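Local coordinates for protein putative dioxygenase (1H-3-hydroxy-4-oxoquinaldine 2,4-dioxygenase) (Mycobacteroides abscessus subsp. abscessus, PDB 6RA3) that cleaves the Pseudomonas quinolone signal with dioxygen to N-octanoylanthranilate and carbon monoxide, as a cofactor-independent dioxygenase of the alpha/beta-hydrolase fold, at residues Gly30-Leu35 with Gly173-Asp178. Sequence-based numbering, arbitrary orientation.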
ATOM      1  N   GLY A  30       8.074   7.727  17.018  1.00 29.81           N
ATOM      2  CA  GLY A  30       9.447   8.076  17.324  1.00 47.43           C
ATOM      3  C   GLY A  30      10.299   8.102  16.065  1.00 42.33           C
ATOM      4  O   GLY A  30       9.794   8.073  14.941  1.00 37.64           O
ATOM      5  N   TRP A  31      11.619   8.158  16.257  1.00 33.65           N
ATOM      6  CA  TRP A  31      12.527   8.215  15.118  1.00 26.49           C
ATOM      7  C   TRP A  31      12.654   6.825  14.538  1.00 26.92           C
ATOM      8  O   TRP A  31      12.714   5.848  15.269  1.00 28.52           O
ATOM      9  CB  TRP A  31      13.912   8.749  15.510  1.00 29.64           C
ATOM     10  CG  TRP A  31      13.947  10.190  15.667  1.00 29.50           C
ATOM     11  CD1 TRP A  31      13.680  10.869  16.800  1.00 30.95           C
ATOM     12  CD2 TRP A  31      14.231  11.183  14.655  1.00 30.63           C
ATOM     13  NE1 TRP A  31      13.780  12.208  16.573  1.00 35.09           N
ATOM     14  CE2 TRP A  31      14.123  12.427  15.267  1.00 27.98           C
ATOM     15  CE3 TRP A  31      14.581  11.127  13.307  1.00 29.63           C
ATOM     16  CZ2 TRP A  31      14.363  13.615  14.592  1.00 34.17           C
ATOM     17  CZ3 TRP A  31      14.788  12.302  12.632  1.00 31.33           C
ATOM     18  CH2 TRP A  31      14.691  13.532  13.274  1.00 33.01           C
ATOM     19  N   ALA A  32      12.674   6.738  13.205  1.00 29.94           N
ATOM     20  CA  ALA A  32      12.974   5.510  12.479  1.00 28.31           C
ATOM     21  C   ALA A  32      11.832   4.516  12.470  1.00 31.22           C
ATOM     22  O   ALA A  32      12.063   3.320  12.321  1.00 29.94           O
ATOM     23  CB  ALA A  32      14.220   4.787  13.018  1.00 34.70           C
ATOM     24  N   HIS A  33      10.595   4.960  12.628  1.00 37.12           N
ATOM     25  CA  HIS A  33       9.491   4.049  12.414  1.00 36.11           C
ATOM     26  C   HIS A  33       8.285   4.903  12.092  1.00 32.36           C
ATOM     27  O   HIS A  33       8.339   6.137  12.142  1.00 30.97           O
ATOM     28  CB  HIS A  33       9.283   3.073  13.599  1.00 42.90           C
ATOM     29  CG  HIS A  33       8.894   3.716  14.890  1.00 38.83           C
ATOM     30  ND1 HIS A  33       8.506   2.975  15.983  1.00 46.34           N
ATOM     31  CD2 HIS A  33       8.846   5.012  15.279  1.00 46.89           C
ATOM     32  CE1 HIS A  33       8.219   3.786  16.986  1.00 50.44           C
ATOM     33  NE2 HIS A  33       8.427   5.026  16.590  1.00 45.93           N
ATOM     34  N   ASP A  34       7.214   4.232  11.676  1.00 35.00           N
ATOM     35  CA  ASP A  34       6.122   4.957  11.042  1.00 39.95           C
ATOM     36  C   ASP A  34       4.793   4.708  11.752  1.00 36.59           C
ATOM     37  O   ASP A  34       4.762   4.262  12.901  1.00 32.81           O
ATOM     38  CB  ASP A  34       6.052   4.571   9.560  1.00 32.65           C
ATOM     39  CG  ASP A  34       5.767   3.099   9.342  1.00 38.70           C
ATOM     40  OD1 ASP A  34       5.552   2.361  10.332  1.00 39.75           O
ATOM     41  OD2 ASP A  34       5.767   2.667   8.162  1.00 42.80           O
ATOM     42  N   LEU A  35       3.691   4.958  11.057  1.00 36.73           N
ATOM     43  CA  LEU A  35       2.393   4.943  11.703  1.00 33.63           C
ATOM     44  C   LEU A  35       1.988   3.545  12.155  1.00 30.86           C
ATOM     45  O   LEU A  35       1.101   3.423  13.013  1.00 38.79           O
ATOM     46  CB  LEU A  35       1.391   5.618  10.765  1.00 33.88           C
ATOM     47  CG  LEU A  35       1.327   5.208   9.300  1.00 29.52           C
ATOM     48  CD1 LEU A  35       1.066   3.708   9.198  1.00 35.17           C
ATOM     49  CD2 LEU A  35       0.250   6.028   8.577  1.00 31.51           C
ATOM     50  N   GLY A 173      11.915  -1.597   9.046  1.00 43.37           N
ATOM     51  CA  GLY A 173      13.046  -1.740   8.144  1.00 40.49           C
ATOM     52  C   GLY A 173      13.184  -0.548   7.214  1.00 34.20           C
ATOM     53  O   GLY A 173      12.408   0.411   7.261  1.00 31.11           O
ATOM     54  N   GLY A 174      14.211  -0.610   6.359  1.00 32.83           N
ATOM     55  CA  GLY A 174      14.406   0.406   5.339  1.00 27.96           C
ATOM     56  C   GLY A 174      14.950   1.736   5.797  1.00 32.17           C
ATOM     57  O   GLY A 174      14.813   2.731   5.072  1.00 28.74           O
ATOM     58  N   HIS A 175      15.546   1.799   6.983  1.00 31.42           N
ATOM     59  CA  HIS A 175      16.258   2.973   7.446  1.00 31.82           C
ATOM     60  C   HIS A 175      17.702   2.550   7.686  1.00 33.47           C
ATOM     61  O   HIS A 175      17.991   1.362   7.843  1.00 30.36           O
ATOM     62  CB  HIS A 175      15.627   3.547   8.721  1.00 28.08           C
ATOM     63  CG  HIS A 175      14.337   4.265   8.498  1.00 26.49           C
ATOM     64  ND1 HIS A 175      14.220   5.365   7.672  1.00 25.80           N
ATOM     65  CD2 HIS A 175      13.101   4.038   9.003  1.00 26.71           C
ATOM     66  CE1 HIS A 175      12.963   5.778   7.674  1.00 30.03           C
ATOM     67  NE2 HIS A 175      12.271   4.997   8.485  1.00 25.27           N
ATOM     68  N   GLY A 176      18.611   3.510   7.681  1.00 29.43           N
ATOM     69  CA  GLY A 176      20.023   3.207   7.832  1.00 41.33           C
ATOM     70  C   GLY A 176      20.759   4.298   8.558  1.00 39.13           C
ATOM     71  O   GLY A 176      20.204   4.984   9.424  1.00 33.64           O
ATOM     72  N   PHE A 177      22.030   4.465   8.194  1.00 39.52           N
ATOM     73  CA  PHE A 177      22.885   5.402   8.909  1.00 33.97           C
ATOM     74  C   PHE A 177      22.339   6.818   8.829  1.00 32.60           C
ATOM     75  O   PHE A 177      22.285   7.523   9.846  1.00 24.63           O
ATOM     76  CB  PHE A 177      24.312   5.342   8.364  1.00 38.69           C
ATOM     77  CG  PHE A 177      25.179   6.457   8.862  1.00 39.99           C
ATOM     78  CD1 PHE A 177      25.651   6.443  10.158  1.00 38.20           C
ATOM     79  CD2 PHE A 177      25.475   7.541   8.052  1.00 36.06           C
ATOM     80  CE1 PHE A 177      26.444   7.486  10.638  1.00 37.41           C
ATOM     81  CE2 PHE A 177      26.261   8.572   8.511  1.00 41.43           C
ATOM     82  CZ  PHE A 177      26.750   8.547   9.811  1.00 41.00           C
ATOM     83  N   ASP A 178      21.868   7.242   7.649  1.00 28.19           N
ATOM     84  CA  ASP A 178      21.369   8.613   7.517  1.00 32.25           C
ATOM     85  C   ASP A 178      20.320   8.963   8.589  1.00 29.00           C
ATOM     86  O   ASP A 178      20.389  10.016   9.234  1.00 27.01           O
ATOM     87  CB  ASP A 178      20.793   8.825   6.116  1.00 32.88           C
ATOM     88  CG  ASP A 178      20.037  10.138   5.986  1.00 30.86           C
ATOM     89  OD1 ASP A 178      20.685  11.184   5.797  1.00 33.72           O
ATOM     90  OD2 ASP A 178      18.776  10.141   6.054  1.00 35.01           O
TER
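The imidazole of H175 packs obliquely against the backbone of A32. Its CD2 lies 3.5 Å from A32 O and 4.2 Å from A32 CB. Its NE2 is 4.0 Å from A32 C. No hydrogen bond links the two segments, so the contact is van der Waals packing of the ring against the A32 carbonyl. The CB of H175 points toward the other segment. CG stands opposite the carbonyl carbon and beside the backbone N (chi1 -74°), which carries the ring across to A32.

A32 takes the third position of a type II beta turn from G30 to H33, where positive phi is usual. H33 swings the other way, and its CB points away from segment 173-178. A chi1 of 64° brings its ring back to the start of the turn, where it meets G30 N edge-on. NE2 accepts a bent hydrogen bond from G30 N at 2.8 Å. ND1 is hydrogen-bonded to H167. Both ring nitrogens are thus engaged, which restrains the ring's rotation.

H59 is shared by both sides: it hydrogen-bonds A32 N and its ring meets H175. The loop after strand 24-28 of the alpha/beta-hydrolase sheet borders the active site, with the H33 side chain about 7 Å from that of H246, the proton donor/acceptor. The contact joins this loop to the entry of helix 177-194, where G176 is the N-cap residue and W180 also touches A32.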